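Local coordinates for protein SusD homolog (Bacteroides thetaiotaomicron, PDB 4MRU) that probably binds mucin O-glycans at the cell surface as a SusD-like outer-membrane lipoprotein with a TPR-like helical fold, at residues A244-A249 / D320-M325; G293-I298 / G386-G391. All coordinates share one frame; numbering follows the deposited sequence. Where two conformers were deposited one is given.

Contact 1: A244-A249 / D320-M325; sequences AENRSA and DPYVWM. With EDO (1,2-ethanediol), chain F.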
ATOM      1  N   ALA A 244     -11.011 -18.046  -5.258  1.00 23.50           N
ATOM      2  CA  ALA A 244     -12.155 -18.518  -6.055  1.00 23.85           C
ATOM      3  C   ALA A 244     -13.188 -17.413  -6.196  1.00 22.96           C
ATOM      4  O   ALA A 244     -13.834 -17.302  -7.223  1.00 26.45           O
ATOM      5  CB  ALA A 244     -12.768 -19.761  -5.420  1.00 26.99           C
ATOM      6  N   GLU A 245     -13.304 -16.551  -5.174  1.00 22.37           N
ATOM      7  CA  GLU A 245     -14.187 -15.403  -5.233  1.00 23.23           C
ATOM      8  C   GLU A 245     -13.546 -14.208  -4.560  1.00 21.80           C
ATOM      9  O   GLU A 245     -13.211 -14.260  -3.375  1.00 20.02           O
ATOM     10  CB  GLU A 245     -15.564 -15.693  -4.582  1.00 28.69           C
ATOM     11  CG  GLU A 245     -16.482 -14.495  -4.835  1.00 33.31           C
ATOM     12  CD  GLU A 245     -17.862 -14.531  -4.175  1.00 42.06           C
ATOM     13  OE1 GLU A 245     -18.057 -15.322  -3.235  1.00 32.97           O
ATOM     14  OE2 GLU A 245     -18.723 -13.708  -4.614  1.00 51.69           O
ATOM     15  N   ASN A 246     -13.344 -13.145  -5.339  1.00 21.03           N
ATOM     16  CA  ASN A 246     -12.810 -11.902  -4.830  1.00 20.80           C
ATOM     17  C   ASN A 246     -13.971 -11.087  -4.319  1.00 21.08           C
ATOM     18  O   ASN A 246     -14.761 -10.550  -5.107  1.00 20.89           O
ATOM     19  CB  ASN A 246     -12.038 -11.174  -5.931  1.00 21.86           C
ATOM     20  CG  ASN A 246     -11.369  -9.921  -5.454  1.00 21.14           C
ATOM     21  OD1 ASN A 246     -11.953  -9.117  -4.700  1.00 25.96           O
ATOM     22  ND2 ASN A 246     -10.117  -9.714  -5.910  1.00 24.89           N
ATOM     23  N   ARG A 247     -14.099 -11.026  -2.986  1.00 18.60           N
ATOM     24  CA  ARG A 247     -15.228 -10.381  -2.363  1.00 20.85           C
ATOM     25  C   ARG A 247     -15.063  -8.862  -2.409  1.00 18.87           C
ATOM     26  O   ARG A 247     -16.035  -8.133  -2.307  1.00 19.93           O
ATOM     27  CB  ARG A 247     -15.366 -10.844  -0.905  1.00 22.64           C
ATOM     28  CG  ARG A 247     -15.496 -12.338  -0.738  1.00 25.65           C
ATOM     29  CD  ARG A 247     -16.893 -12.779  -1.044  1.00 31.69           C
ATOM     30  NE  ARG A 247     -17.830 -12.303  -0.041  1.00 28.45           N
ATOM     31  CZ  ARG A 247     -19.143 -12.441  -0.131  1.00 36.80           C
ATOM     32  NH1 ARG A 247     -19.676 -13.026  -1.190  1.00 35.63           N
ATOM     33  NH2 ARG A 247     -19.936 -11.981   0.831  1.00 33.20           N
ATOM     34  N   SER A 248     -13.832  -8.382  -2.569  1.00 18.67           N
ATOM     35  CA  SER A 248     -13.613  -6.941  -2.666  1.00 17.89           C
ATOM     36  C   SER A 248     -14.316  -6.365  -3.897  1.00 19.45           C
ATOM     37  O   SER A 248     -14.591  -5.164  -3.963  1.00 20.21           O
ATOM     38  CB  SER A 248     -12.111  -6.563  -2.710  1.00 20.02           C
ATOM     39  OG  SER A 248     -11.469  -6.809  -3.956  1.00 21.89           O
ATOM     40  N   ALA A 249     -14.576  -7.204  -4.894  1.00 18.46           N
ATOM     41  CA  ALA A 249     -15.318  -6.754  -6.067  1.00 19.19           C
ATOM     42  C   ALA A 249     -16.703  -6.260  -5.691  1.00 20.21           C
ATOM     43  O   ALA A 249     -17.248  -5.398  -6.388  1.00 19.98           O
ATOM     44  CB  ALA A 249     -15.407  -7.861  -7.117  1.00 18.74           C
ATOM     45  N   ASP A 320     -10.686 -11.991  -9.824  1.00 23.43           N
ATOM     46  CA  ASP A 320      -9.370 -11.402  -9.829  1.00 19.05           C
ATOM     47  C   ASP A 320      -8.591 -11.747  -8.546  1.00 22.26           C
ATOM     48  O   ASP A 320      -9.196 -11.850  -7.474  1.00 21.38           O
ATOM     49  CB  ASP A 320      -9.468  -9.902  -9.897  1.00 21.94           C
ATOM     50  CG  ASP A 320     -10.029  -9.395 -11.216  1.00 24.01           C
ATOM     51  OD1 ASP A 320     -10.213 -10.175 -12.167  1.00 27.82           O
ATOM     52  OD2 ASP A 320     -10.261  -8.174 -11.294  1.00 28.23           O
ATOM     53  N   PRO A 321      -7.249 -11.879  -8.635  1.00 23.65           N
ATOM     54  CA  PRO A 321      -6.417 -12.093  -7.452  1.00 21.32           C
ATOM     55  C   PRO A 321      -6.166 -10.784  -6.718  1.00 21.52           C
ATOM     56  O   PRO A 321      -6.451  -9.725  -7.273  1.00 23.85           O
ATOM     57  CB  PRO A 321      -5.115 -12.615  -8.043  1.00 25.75           C
ATOM     58  CG  PRO A 321      -5.056 -11.946  -9.388  1.00 24.00           C
ATOM     59  CD  PRO A 321      -6.456 -11.939  -9.878  1.00 22.66           C
ATOM     60  N   TYR A 322      -5.689 -10.860  -5.478  1.00 20.94           N
ATOM     61  CA  TYR A 322      -5.210  -9.706  -4.780  1.00 18.41           C
ATOM     62  C   TYR A 322      -3.694  -9.601  -5.000  1.00 20.27           C
ATOM     63  O   TYR A 322      -2.961 -10.584  -4.745  1.00 18.29           O
ATOM     64  CB  TYR A 322      -5.524  -9.801  -3.298  1.00 20.96           C
ATOM     65  CG  TYR A 322      -6.971  -9.850  -2.940  1.00 19.54           C
ATOM     66  CD1 TYR A 322      -7.704  -8.681  -2.734  1.00 20.80           C
ATOM     67  CD2 TYR A 322      -7.620 -11.058  -2.763  1.00 19.96           C
ATOM     68  CE1 TYR A 322      -9.053  -8.726  -2.374  1.00 18.70           C
ATOM     69  CE2 TYR A 322      -8.978 -11.113  -2.453  1.00 20.18           C
ATOM     70  CZ  TYR A 322      -9.681  -9.931  -2.226  1.00 18.46           C
ATOM     71  OH  TYR A 322     -11.027  -9.977  -1.891  1.00 20.09           O
ATOM     72  N   VAL A 323      -3.209  -8.434  -5.426  1.00 18.69           N
ATOM     73  CA  VAL A 323      -1.810  -8.295  -5.845  1.00 19.83           C
ATOM     74  C   VAL A 323      -1.004  -7.761  -4.688  1.00 18.93           C
ATOM     75  O   VAL A 323      -1.209  -6.618  -4.260  1.00 17.55           O
ATOM     76  CB  VAL A 323      -1.673  -7.383  -7.104  1.00 20.44           C
ATOM     77  CG1 VAL A 323      -0.214  -7.207  -7.522  1.00 18.83           C
ATOM     78  CG2 VAL A 323      -2.484  -7.925  -8.291  1.00 19.79           C
ATOM     79  N   TRP A 324      -0.090  -8.585  -4.158  1.00 19.24           N
ATOM     80  CA  TRP A 324       0.747  -8.149  -3.037  1.00 17.06           C
ATOM     81  C   TRP A 324       2.021  -7.391  -3.451  1.00 20.41           C
ATOM     82  O   TRP A 324       2.272  -6.325  -2.966  1.00 20.74           O
ATOM     83  CB  TRP A 324       1.200  -9.330  -2.240  1.00 15.05           C
ATOM     84  CG  TRP A 324       0.120 -10.082  -1.507  1.00 14.94           C
ATOM     85  CD1 TRP A 324      -1.206  -9.887  -1.565  1.00 18.50           C
ATOM     86  CD2 TRP A 324       0.335 -11.158  -0.614  1.00 16.80           C
ATOM     87  NE1 TRP A 324      -1.859 -10.791  -0.745  1.00 17.47           N
ATOM     88  CE2 TRP A 324      -0.912 -11.569  -0.136  1.00 18.70           C
ATOM     89  CE3 TRP A 324       1.478 -11.808  -0.156  1.00 19.15           C
ATOM     90  CZ2 TRP A 324      -1.056 -12.627   0.787  1.00 20.34           C
ATOM     91  CZ3 TRP A 324       1.357 -12.803   0.788  1.00 20.34           C
ATOM     92  CH2 TRP A 324       0.098 -13.217   1.242  1.00 19.73           C
HETATM   93  N   MSE A 325       2.833  -7.978  -4.316  1.00 18.98           N
HETATM   94  CA  MSE A 325       4.119  -7.397  -4.675  0.50 20.32           C
HETATM   95  C   MSE A 325       4.461  -7.832  -6.061  1.00 20.52           C
HETATM   96  O   MSE A 325       4.381  -9.006  -6.393  1.00 21.61           O
HETATM   97  CB  MSE A 325       5.185  -7.854  -3.684  0.50 21.40           C
HETATM   98  CG  MSE A 325       6.532  -7.328  -4.188  0.50 32.85           C
HETATM   99 SE   MSE A 325       7.385  -5.849  -3.246  0.38 38.20          SE
HETATM  100  CE  MSE A 325       7.007  -6.537  -1.423  0.50 41.55           C
TER
HETATM  101  C1  EDO F 604       1.849  -6.525   1.065  1.00 40.91           C
HETATM  102  O1  EDO F 604       1.758  -5.315   1.826  1.00 43.43           O
HETATM  103  C2  EDO F 604       0.846  -6.321  -0.016  1.00 39.66           C
HETATM  104  O2  EDO F 604       1.356  -5.213  -0.736  1.00 36.18           O
HETATM  105  O   HOH W   1     -12.101 -12.179  -1.221  1.00 21.77           O
HETATM  106  O   HOH W   2      -8.236  -7.550  -6.792  1.00 29.70           O

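Contact 2: G293-I298 / G386-G391; sequences GMRIGI and GSYSTG. With EDO (1,2-ethanediol), chain K.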
ATOM      1  N   GLY A 293     -12.626  11.053 -12.904  1.00 18.78           N
ATOM      2  CA  GLY A 293     -12.337  10.830 -11.501  1.00 21.79           C
ATOM      3  C   GLY A 293     -13.090  11.789 -10.633  1.00 22.52           C
ATOM      4  O   GLY A 293     -13.428  12.884 -11.081  1.00 19.80           O
HETATM    5  N   MSE A 294     -13.381  11.336  -9.409  1.00 19.12           N
HETATM    6  CA  MSE A 294     -14.105  12.117  -8.423  0.50 21.17           C
HETATM    7  C   MSE A 294     -13.122  12.791  -7.480  1.00 19.92           C
HETATM    8  O   MSE A 294     -12.154  12.184  -7.030  1.00 20.90           O
HETATM    9  CB  MSE A 294     -15.036  11.160  -7.658  0.50 23.29           C
HETATM   10  CG  MSE A 294     -15.940  11.817  -6.615  0.50 32.59           C
HETATM   11 SE   MSE A 294     -16.361  10.536  -5.139  0.38 40.96          SE
HETATM   12  CE  MSE A 294     -16.819   8.986  -6.222  0.50 42.85           C
ATOM     13  N   ARG A 295     -13.378  14.040  -7.154  1.00 19.59           N
ATOM     14  CA  ARG A 295     -12.544  14.748  -6.185  1.00 17.97           C
ATOM     15  C   ARG A 295     -12.618  14.041  -4.846  1.00 19.29           C
ATOM     16  O   ARG A 295     -13.688  13.761  -4.358  1.00 19.24           O
ATOM     17  CB  ARG A 295     -12.963  16.201  -6.037  1.00 18.50           C
ATOM     18  CG  ARG A 295     -12.024  17.074  -5.192  1.00 16.94           C
ATOM     19  CD  ARG A 295     -10.729  17.429  -5.930  1.00 18.76           C
ATOM     20  NE  ARG A 295      -9.928  18.236  -5.073  1.00 20.07           N
ATOM     21  CZ  ARG A 295     -10.002  19.554  -5.006  1.00 20.30           C
ATOM     22  NH1 ARG A 295     -10.830  20.260  -5.818  1.00 21.14           N
ATOM     23  NH2 ARG A 295      -9.248  20.183  -4.126  1.00 22.06           N
ATOM     24  N   ILE A 296     -11.472  13.772  -4.244  1.00 17.95           N
ATOM     25  CA  ILE A 296     -11.439  13.132  -2.919  1.00 19.91           C
ATOM     26  C   ILE A 296     -11.465  14.172  -1.800  1.00 17.58           C
ATOM     27  O   ILE A 296     -10.703  15.116  -1.834  1.00 18.48           O
ATOM     28  CB  ILE A 296     -10.198  12.234  -2.768  1.00 19.20           C
ATOM     29  CG1 ILE A 296     -10.297  11.100  -3.774  1.00 22.06           C
ATOM     30  CG2 ILE A 296     -10.063  11.698  -1.340  1.00 22.08           C
ATOM     31  CD1 ILE A 296      -9.022  10.335  -3.955  1.00 20.27           C
ATOM     32  N   GLY A 297     -12.345  13.956  -0.831  1.00 17.64           N
ATOM     33  CA  GLY A 297     -12.526  14.884   0.293  1.00 16.95           C
ATOM     34  C   GLY A 297     -13.538  16.006   0.090  1.00 19.07           C
ATOM     35  O   GLY A 297     -13.207  17.192   0.200  1.00 20.84           O
ATOM     36  N   ILE A 298     -14.776  15.610  -0.162  1.00 18.42           N
ATOM     37  CA  ILE A 298     -15.842  16.484  -0.484  1.00 20.33           C
ATOM     38  C   ILE A 298     -17.120  16.013   0.213  1.00 21.70           C
ATOM     39  O   ILE A 298     -17.156  14.899   0.675  1.00 19.61           O
ATOM     40  CB  ILE A 298     -16.121  16.465  -1.990  1.00 21.46           C
ATOM     41  CG1 ILE A 298     -16.499  15.058  -2.448  1.00 21.97           C
ATOM     42  CG2 ILE A 298     -14.908  17.005  -2.772  1.00 23.09           C
ATOM     43  CD1 ILE A 298     -17.068  14.977  -3.849  1.00 29.57           C
ATOM     44  N   GLY A 386     -19.008  19.644 -12.508  1.00 22.66           N
ATOM     45  CA  GLY A 386     -18.767  21.074 -12.387  1.00 24.09           C
ATOM     46  C   GLY A 386     -18.526  21.626 -10.975  1.00 26.58           C
ATOM     47  O   GLY A 386     -18.404  22.840 -10.811  1.00 30.81           O
ATOM     48  N   SER A 387     -18.429  20.761  -9.971  1.00 24.91           N
ATOM     49  CA  SER A 387     -18.359  21.223  -8.582  1.00 26.20           C
ATOM     50  C   SER A 387     -16.952  21.402  -8.014  1.00 22.66           C
ATOM     51  O   SER A 387     -16.759  22.284  -7.193  1.00 20.85           O
ATOM     52  CB  SER A 387     -19.052  20.228  -7.638  1.00 27.48           C
ATOM     53  OG  SER A 387     -20.404  20.078  -7.944  1.00 32.16           O
ATOM     54  N   TYR A 388     -16.016  20.520  -8.353  1.00 21.80           N
ATOM     55  CA  TYR A 388     -14.713  20.510  -7.650  1.00 20.63           C
ATOM     56  C   TYR A 388     -13.490  20.588  -8.600  1.00 22.36           C
ATOM     57  O   TYR A 388     -12.395  20.083  -8.278  1.00 19.68           O
ATOM     58  CB  TYR A 388     -14.617  19.294  -6.747  1.00 18.63           C
ATOM     59  CG  TYR A 388     -15.744  19.204  -5.762  1.00 19.79           C
ATOM     60  CD1 TYR A 388     -15.849  20.112  -4.714  1.00 19.45           C
ATOM     61  CD2 TYR A 388     -16.733  18.256  -5.894  1.00 19.55           C
ATOM     62  CE1 TYR A 388     -16.915  20.064  -3.823  1.00 20.23           C
ATOM     63  CE2 TYR A 388     -17.801  18.194  -5.017  1.00 20.46           C
ATOM     64  CZ  TYR A 388     -17.879  19.095  -3.963  1.00 20.75           C
ATOM     65  OH  TYR A 388     -18.921  19.033  -3.074  1.00 18.59           O
ATOM     66  N   SER A 389     -13.685  21.237  -9.742  1.00 20.53           N
ATOM     67  CA  SER A 389     -12.603  21.406 -10.710  1.00 20.21           C
ATOM     68  C   SER A 389     -11.464  22.142 -10.096  1.00 24.38           C
ATOM     69  O   SER A 389     -11.665  23.024  -9.265  1.00 21.12           O
ATOM     70  CB  SER A 389     -13.078  22.158 -11.938  1.00 22.01           C
ATOM     71  OG  SER A 389     -14.043  21.358 -12.609  1.00 22.02           O
ATOM     72  N   THR A 390     -10.238  21.785 -10.487  1.00 23.33           N
ATOM     73  CA  THR A 390      -9.091  22.478  -9.922  1.00 23.04           C
ATOM     74  C   THR A 390      -7.872  22.296 -10.824  1.00 25.62           C
ATOM     75  O   THR A 390      -7.912  21.534 -11.810  1.00 23.26           O
ATOM     76  CB  THR A 390      -8.823  22.004  -8.441  1.00 25.52           C
ATOM     77  OG1 THR A 390      -8.017  22.961  -7.769  1.00 23.68           O
ATOM     78  CG2 THR A 390      -8.121  20.709  -8.372  1.00 25.68           C
ATOM     79  N   GLY A 391      -6.791  22.986 -10.482  1.00 23.90           N
ATOM     80  CA  GLY A 391      -5.559  22.884 -11.238  1.00 23.79           C
ATOM     81  C   GLY A 391      -4.863  21.548 -11.098  1.00 24.81           C
ATOM     82  O   GLY A 391      -5.201  20.722 -10.267  1.00 24.14           O
TER
HETATM   83  C1  EDO K 609     -12.815  23.828  -3.789  1.00 32.39           C
HETATM   84  O1  EDO K 609     -11.500  24.386  -3.467  1.00 24.11           O
HETATM   85  C2  EDO K 609     -13.044  23.369  -5.250  1.00 29.87           C
HETATM   86  O2  EDO K 609     -11.833  23.109  -6.021  1.00 28.99           O

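Contact 1: A244-A249 / D320-M325
The amide of N246 lies over one face of the Y322 ring, with ND2 3.7 Å above the ring plane and displaced toward its rim; amide and ring planes are 30° apart. This nitrogen also donates to the backbone O of D320 at 2.8 Å from ND2, a nearly straight bond (167°) within the amide plane, though it meets the carbonyl from above rather than in its plane. Water 2 accepts a further bond from ND2 and donates to P321 O. The placement follows from CG standing anti to the backbone N (chi1 -176°), which carries the amide across to the D320 carbonyl and the Y322 ring. Its other end, OD1, accepts a weak capping bond from A249 N at the turn into helix 248-254. At the far end of Y322, OH comes within 3.1 Å of N246 OD1, and water 1, in the ring plane, links OH to E245 O and R247 N. The S248 OG approaches Y322 CE1 obliquely at 3.5 Å. Replacing this asparagine by an alanine is likely to leave D320 O without its side-chain donor, uncover part of the tyrosine face and remove the weak capping bond to A249 N. Strand 322-325 pairs antiparallel with strand 239-241, with a classic beta bulge where W324 and M325 face A239; M325 packs on helix 192-209, while N246 also bonds A318 through its backbone.

Contact 2: G293-I298 / G386-G391
I298 covers one face of the Y388 ring with its methyl group: CG2 sits 3.6 Å from the ring centroid and only 1° off the normal, a CH-pi contact centred on the face. The other branch lies along the CD2-CE2 side of the ring, with CD1 3.5 Å from Y388 CE2, while CB of I298 lies over the phenol end near CZ. The setting of the two branches follows from chi1 of 60°, which puts CG1, the carbon that carries CD1, between the backbone N and the carbonyl carbon and CG2 beside the N; the position of CB is fixed by the backbone. The opposite face of the ring is met near its rim by CB of S387, so the tyrosine is held between an isoleucine and its own chain neighbour.

R295 packs against the root of the same side chain, its CB 3.6 Å from Y388 CB. From there the arginine bends at chi2, and its guanidinium ends nearly perpendicular to the phenol ring. NH1 donates to the backbone O of Y388 at 2.9 Å, the acceptor lying close to the guanidinium plane although the N-H is tilted from the carbonyl plane and the bond is bent to 141°. A second bond from NH1 goes to O2 of an ethanediol, which in turn donates weakly to S389 O. Over one guanidinium face stands CG2 of T390, 3.7 Å above the plane and toward its rim.

The chemistry is thus divided: a CH-pi and apolar contact on the tyrosine face, and a charged donor answered by backbone carbonyls. The ethanediol probably derives from the crystallisation liquor; within the protein, NH1 and NH2 donate to the backbone O of Y388 and of P444, and these carbonyl dipoles would probably offset part of the positive charge here.

Overall arrangement
Contact 1 is the more central, about 15 Å from the centre of the chain against about 23 Å for contact 2, yet both are only partly buried. Their centres stand 29 Å apart and they do not touch, although their segments alternate along the sequence. No helix or strand is shared: contact 1 joins the start of helix 248-254 to a strand, whereas contact 2 ties two loops together. Both bury similar areas, 220 and 236 Å², and both use a tyrosine and a side-chain donor to a backbone carbonyl. The inner contact is chiefly polar and water-bridged; the outer one adds substantial apolar packing beside its arginine.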